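Long-range contacts in sortase B (Streptococcus pyogenes, PDB 3PSQ), which is a class B sortase involved in pilus assembly, probably a cysteine transpeptidase that joins pilin subunits through an acyl-thioester intermediate: residues 137-142 / 198-203; 143-148 / 163-168. All coordinates share one frame; numbering follows the deposited sequence.

Contact 1 of 2, residues 137-142 / 198-203; sequences ACIQTD and RIIVIG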
loop_
_atom_site.group_PDB
_atom_site.type_symbol
_atom_site.label_atom_id
_atom_site.label_comp_id
_atom_site.label_asym_id
_atom_site.label_seq_id
_atom_site.Cartn_x
_atom_site.Cartn_y
_atom_site.Cartn_z
ATOM N N ALA A 137 -7.715 -9.158 -2.196
ATOM C CA ALA A 137 -8.190 -8.636 -3.487
ATOM C C ALA A 137 -7.107 -7.941 -4.297
ATOM O O ALA A 137 -6.226 -7.281 -3.745
ATOM C CB ALA A 137 -9.370 -7.683 -3.282
ATOM N N CYS A 138 -7.201 -8.096 -5.616
ATOM C CA CYS A 138 -6.481 -7.267 -6.567
ATOM C C CYS A 138 -7.507 -6.484 -7.358
ATOM O O CYS A 138 -8.372 -7.074 -8.012
ATOM C CB CYS A 138 -5.704 -8.157 -7.529
ATOM S SG CYS A 138 -4.640 -7.242 -8.648
ATOM N N ILE A 139 -7.408 -5.162 -7.325
ATOM C CA ILE A 139 -8.458 -4.271 -7.865
ATOM C C ILE A 139 -7.993 -3.475 -9.093
ATOM O O ILE A 139 -6.850 -2.991 -9.144
ATOM C CB ILE A 139 -8.880 -3.279 -6.749
ATOM C CG1 ILE A 139 -9.494 -4.034 -5.558
ATOM C CG2 ILE A 139 -9.767 -2.139 -7.269
ATOM C CD1 ILE A 139 -9.313 -3.340 -4.223
ATOM N N GLN A 140 -8.856 -3.370 -10.095
ATOM C CA GLN A 140 -8.599 -2.440 -11.179
ATOM C C GLN A 140 -9.615 -1.320 -11.106
ATOM O O GLN A 140 -10.833 -1.522 -11.166
ATOM C CB GLN A 140 -8.612 -3.074 -12.569
ATOM C CG GLN A 140 -8.527 -2.017 -13.703
ATOM C CD GLN A 140 -7.091 -1.650 -14.117
ATOM O OE1 GLN A 140 -6.494 -0.684 -13.617
ATOM N NE2 GLN A 140 -6.536 -2.430 -15.048
ATOM N N THR A 141 -9.092 -0.120 -10.935
ATOM C CA THR A 141 -9.952 1.004 -10.802
ATOM C C THR A 141 -9.238 2.133 -11.519
ATOM O O THR A 141 -8.318 1.886 -12.293
ATOM C CB THR A 141 -10.249 1.279 -9.305
ATOM O OG1 THR A 141 -11.193 2.321 -9.226
ATOM C CG2 THR A 141 -9.003 1.690 -8.528
ATOM N N ASP A 142 -9.680 3.365 -11.314
ATOM C CA ASP A 142 -8.958 4.485 -11.918
ATOM C C ASP A 142 -8.716 5.596 -10.894
ATOM O O ASP A 142 -9.145 5.481 -9.723
ATOM C CB ASP A 142 -9.685 4.983 -13.155
ATOM C CG ASP A 142 -11.032 5.542 -12.838
ATOM O OD1 ASP A 142 -11.215 6.129 -11.758
ATOM O OD2 ASP A 142 -11.923 5.413 -13.691
ATOM N N ARG A 198 -5.686 2.610 -12.237
ATOM C CA ARG A 198 -4.970 2.366 -10.965
ATOM C C ARG A 198 -5.073 0.900 -10.570
ATOM O O ARG A 198 -6.102 0.262 -10.772
ATOM C CB ARG A 198 -5.452 3.268 -9.810
ATOM C CG ARG A 198 -5.340 4.770 -10.024
ATOM C CD ARG A 198 -3.919 5.273 -9.907
ATOM N NE ARG A 198 -3.817 6.720 -10.124
ATOM C CZ ARG A 198 -3.536 7.304 -11.290
ATOM N NH1 ARG A 198 -3.327 6.557 -12.376
ATOM N NH2 ARG A 198 -3.428 8.641 -11.387
ATOM N N ILE A 199 -4.000 0.365 -10.018
ATOM C CA ILE A 199 -4.092 -0.944 -9.429
ATOM C C ILE A 199 -4.055 -0.845 -7.895
ATOM O O ILE A 199 -3.286 -0.059 -7.336
ATOM C CB ILE A 199 -2.982 -1.912 -9.956
ATOM C CG1 ILE A 199 -3.192 -3.304 -9.362
ATOM C CG2 ILE A 199 -1.594 -1.349 -9.658
ATOM C CD1 ILE A 199 -2.355 -4.402 -9.998
ATOM N N ILE A 200 -4.874 -1.652 -7.218
ATOM C CA ILE A 200 -4.793 -1.746 -5.765
ATOM C C ILE A 200 -4.716 -3.221 -5.365
ATOM O O ILE A 200 -5.531 -4.025 -5.828
ATOM C CB ILE A 200 -6.041 -1.120 -5.072
ATOM C CG1 ILE A 200 -6.228 0.340 -5.507
ATOM C CG2 ILE A 200 -5.933 -1.244 -3.563
ATOM C CD1 ILE A 200 -7.452 1.043 -4.936
ATOM N N VAL A 201 -3.730 -3.558 -4.535
ATOM C CA VAL A 201 -3.664 -4.819 -3.823
ATOM C C VAL A 201 -3.993 -4.541 -2.354
ATOM O O VAL A 201 -3.308 -3.754 -1.663
ATOM C CB VAL A 201 -2.280 -5.467 -3.907
ATOM C CG1 VAL A 201 -2.200 -6.704 -2.988
ATOM C CG2 VAL A 201 -1.950 -5.871 -5.357
ATOM N N ILE A 202 -5.077 -5.149 -1.887
ATOM C CA ILE A 202 -5.547 -4.912 -0.518
ATOM C C ILE A 202 -5.515 -6.182 0.347
ATOM O O ILE A 202 -5.825 -7.280 -0.122
ATOM C CB ILE A 202 -6.947 -4.259 -0.517
ATOM C CG1 ILE A 202 -7.465 -4.103 0.904
ATOM C CG2 ILE A 202 -7.913 -5.105 -1.277
ATOM C CD1 ILE A 202 -8.510 -3.040 0.992
ATOM N N GLY A 203 -5.097 -6.030 1.600
ATOM C CA GLY A 203 -5.176 -7.123 2.546
ATOM C C GLY A 203 -5.772 -6.751 3.900
ATOM O O GLY A 203 -5.972 -5.569 4.211
#
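I139 and I200 face each other across two antiparallel strands, with I139 CB 3.9 Å from I200 CB. Their backbones exchange two hydrogen bonds, I139 N to I200 O at 2.7 Å and I200 N to I139 O. A second hydrogen-bonded pair lies at T141 and R198, where R198 N reaches T141 O at 2.7 Å with a nearly straight N-H. A137 and I202 form the third; here I202 N to A137 O is sound, but A137 N to I202 O is stretched to 3.4 Å and weak.

On the face shared by these pairs, I139 carries CG1 beside its backbone N (chi1 -63°), which lets CD1 reach diagonally across to I202 CG2 on the partner strand at 3.7 Å. The same I202 methyl touches A137 CB at 3.6 Å, while I200 CD1 runs the other way to T141 CG2. The strands, 157° apart in direction, belong to 130-142 and 197-205 of the sortase beta-barrel; the second pairs on its other edge with strand 184-190, which ends at the predicted nucleophile C190. C138 and V201, with Q140 and I199, are the intervening non-hydrogen-bonded pairs and turn to the other face, where C138 SG meets I199 CD1 at 3.9 Å.

R198, predicted to stabilise the transition state, lays its CG against D142, with R198 CG 3.6 Å from D142 C. A bend at chi2 (-75°) then carries the guanidinium away from strand 137-142, and the R198 side chain also touches C190. Further out, helix 159-167 covers the isoleucine face through F162 and I166, and T141 OG1 is hydrogen-bonded to D145 OD2.

Contact 2 of 2, residues 143-148 / 163-168; sequences AFDSLL and LNHIKQ. With ZN (zinc ion), chain O.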
loop_
_atom_site.group_PDB
_atom_site.type_symbol
_atom_site.label_atom_id
_atom_site.label_comp_id
_atom_site.label_asym_id
_atom_site.label_seq_id
_atom_site.Cartn_x
_atom_site.Cartn_y
_atom_site.Cartn_z
ATOM N N ALA A 143 -8.038 6.654 -11.332
ATOM C CA ALA A 143 -7.623 7.750 -10.458
ATOM C C ALA A 143 -8.811 8.377 -9.734
ATOM O O ALA A 143 -8.628 9.077 -8.742
ATOM C CB ALA A 143 -6.868 8.823 -11.268
ATOM N N PHE A 144 -10.029 8.098 -10.212
ATOM C CA PHE A 144 -11.205 8.807 -9.721
ATOM C C PHE A 144 -12.123 7.947 -8.925
ATOM O O PHE A 144 -13.257 8.333 -8.699
ATOM C CB PHE A 144 -11.948 9.549 -10.857
ATOM C CG PHE A 144 -11.042 10.468 -11.613
ATOM C CD1 PHE A 144 -10.712 11.738 -11.104
ATOM C CD2 PHE A 144 -10.408 10.018 -12.774
ATOM C CE1 PHE A 144 -9.790 12.532 -11.762
ATOM C CE2 PHE A 144 -9.511 10.815 -13.440
ATOM C CZ PHE A 144 -9.190 12.066 -12.934
ATOM N N ASP A 145 -11.618 6.781 -8.496
ATOM C CA ASP A 145 -12.299 5.933 -7.523
ATOM C C ASP A 145 -12.836 6.734 -6.330
ATOM O O ASP A 145 -12.080 7.400 -5.619
ATOM C CB ASP A 145 -11.360 4.839 -7.020
ATOM C CG ASP A 145 -12.109 3.737 -6.295
ATOM O OD1 ASP A 145 -12.743 4.043 -5.261
ATOM O OD2 ASP A 145 -12.075 2.577 -6.762
ATOM N N SER A 146 -14.150 6.673 -6.143
ATOM C CA SER A 146 -14.829 7.505 -5.135
ATOM C C SER A 146 -14.614 7.069 -3.675
ATOM O O SER A 146 -15.086 7.731 -2.746
ATOM C CB SER A 146 -16.318 7.583 -5.435
ATOM O OG SER A 146 -16.911 6.305 -5.234
ATOM N N LEU A 147 -13.871 5.995 -3.453
ATOM C CA LEU A 147 -13.731 5.498 -2.103
ATOM C C LEU A 147 -12.293 5.193 -1.668
ATOM O O LEU A 147 -11.876 5.562 -0.580
ATOM C CB LEU A 147 -14.602 4.252 -1.941
ATOM C CG LEU A 147 -14.638 3.676 -0.527
ATOM C CD1 LEU A 147 -15.198 4.732 0.419
ATOM C CD2 LEU A 147 -15.465 2.397 -0.497
ATOM N N LEU A 148 -11.545 4.518 -2.535
ATOM C CA LEU A 148 -10.360 3.778 -2.120
ATOM C C LEU A 148 -9.074 4.607 -1.986
ATOM O O LEU A 148 -8.067 4.097 -1.483
ATOM C CB LEU A 148 -10.143 2.560 -3.040
ATOM C CG LEU A 148 -11.223 1.487 -2.893
ATOM C CD1 LEU A 148 -11.021 0.373 -3.888
ATOM C CD2 LEU A 148 -11.264 0.939 -1.462
ATOM N N LEU A 163 -16.574 -3.537 1.255
ATOM C CA LEU A 163 -16.277 -4.822 0.637
ATOM C C LEU A 163 -16.977 -5.022 -0.708
ATOM O O LEU A 163 -16.412 -5.631 -1.612
ATOM C CB LEU A 163 -16.564 -5.969 1.598
ATOM C CG LEU A 163 -15.618 -6.090 2.804
ATOM C CD1 LEU A 163 -16.105 -7.199 3.679
ATOM C CD2 LEU A 163 -14.187 -6.367 2.341
ATOM N N ASN A 164 -18.175 -4.479 -0.878
ATOM C CA ASN A 164 -18.879 -4.604 -2.156
ATOM C C ASN A 164 -18.306 -3.682 -3.223
ATOM O O ASN A 164 -18.305 -4.017 -4.421
ATOM C CB ASN A 164 -20.396 -4.348 -2.014
ATOM C CG ASN A 164 -21.172 -4.624 -3.324
ATOM O OD1 ASN A 164 -20.562 -4.915 -4.366
ATOM N ND2 ASN A 164 -22.504 -4.531 -3.270
ATOM N N HIS A 165 -17.867 -2.501 -2.793
ATOM C CA HIS A 165 -17.186 -1.574 -3.673
ATOM C C HIS A 165 -15.952 -2.250 -4.255
ATOM O O HIS A 165 -15.700 -2.184 -5.464
ATOM C CB HIS A 165 -16.736 -0.330 -2.907
ATOM C CG HIS A 165 -16.022 0.669 -3.761
ATOM N ND1 HIS A 165 -16.686 1.630 -4.484
ATOM C CD2 HIS A 165 -14.709 0.844 -4.024
ATOM C CE1 HIS A 165 -15.809 2.373 -5.138
ATOM N NE2 HIS A 165 -14.604 1.916 -4.876
ATOM N N ILE A 166 -15.187 -2.885 -3.380
ATOM C CA ILE A 166 -13.969 -3.595 -3.751
ATOM C C ILE A 166 -14.297 -4.784 -4.654
ATOM O O ILE A 166 -13.799 -4.868 -5.772
ATOM C CB ILE A 166 -13.199 -4.075 -2.498
ATOM C CG1 ILE A 166 -12.516 -2.901 -1.809
ATOM C CG2 ILE A 166 -12.209 -5.178 -2.859
ATOM C CD1 ILE A 166 -12.023 -3.248 -0.407
ATOM N N LYS A 167 -15.154 -5.684 -4.163
ATOM C CA LYS A 167 -15.612 -6.832 -4.928
ATOM C C LYS A 167 -15.903 -6.552 -6.408
ATOM O O LYS A 167 -15.471 -7.299 -7.267
ATOM C CB LYS A 167 -16.854 -7.447 -4.279
ATOM C CG LYS A 167 -17.119 -8.863 -4.778
ATOM C CD LYS A 167 -18.471 -9.435 -4.338
ATOM C CE LYS A 167 -18.814 -10.734 -5.145
ATOM N NZ LYS A 167 -20.053 -11.469 -4.650
ATOM N N GLN A 168 -16.636 -5.492 -6.721
ATOM C CA GLN A 168 -17.080 -5.246 -8.093
ATOM C C GLN A 168 -15.967 -4.690 -8.987
ATOM O O GLN A 168 -16.120 -4.584 -10.213
ATOM C CB GLN A 168 -18.308 -4.331 -8.084
ATOM C CG GLN A 168 -18.027 -2.843 -8.043
ATOM C CD GLN A 168 -18.569 -2.151 -9.262
ATOM O OE1 GLN A 168 -18.130 -1.057 -9.639
ATOM N NE2 GLN A 168 -19.547 -2.792 -9.895
HETATM ZN ZN ZN O . -18.581 1.991 -4.707
#
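D145 and H165 approach from opposite directions to form a His-carboxylate hydrogen bond, and the same aspartate closes an Asx turn in the loop that follows strand 130-142. H165 NE2 donates to D145 OD1 at 2.9 Å, on the syn side of the carboxylate, with a bent N-H (139°); a second, weak hydrogen bond runs from H165 NE2 to D145 OD2 at 3.2 Å. The carboxylate and imidazole planes stand 69° apart, so the groups are far from coplanar. D145 OD1 also accepts from L147 N at 2.9 Å, nearly along its C-O axis, and from L148 N at 3.0 Å, from above the carboxylate plane. Three N-H groups thus grip one oxygen, while the other, OD2, is shared with T141.

Two leucines pack against the imidazole. L147 lies over one face, its CB 3.9 Å from the ring centroid in a CH-pi contact, and its CD2 reaches H165 CG. L148 comes instead at the edge, with CD1 3.7 Å from H165 CD2, and its side chain crosses that of I166 at about a right angle, L148 CD2 meeting I166 CG1. H165 extends from helix 159-167 with its ring trans to the backbone N (chi1 180°), which carries NE2 out to D145. Its other nitrogen, ND1, binds a zinc ion at 1.9 Å.

Overall arrangement
The centres of contacts 1 and 2 lie about 9 Å apart, and side chains of the two pack directly together. I139 CD1 meets I166 CG2 at 3.7 Å and I202 CD1 meets I166 CD1 at 3.8 Å, seating helix 159-167 on the paired strands; I200 CD1 also touches L148 CB at 3.6 Å. Segment 143-148 continues directly from strand 137-142, so the loop carrying D145 leaves the sheet beside R198, whose NH2 is 3.4 Å from A143 CB. The R198 side chain is about 4 Å from that of C190, the predicted nucleophile, and about 7 Å from that of D145. The zinc at H165 is distinct from the one held by H96, C190 and D192.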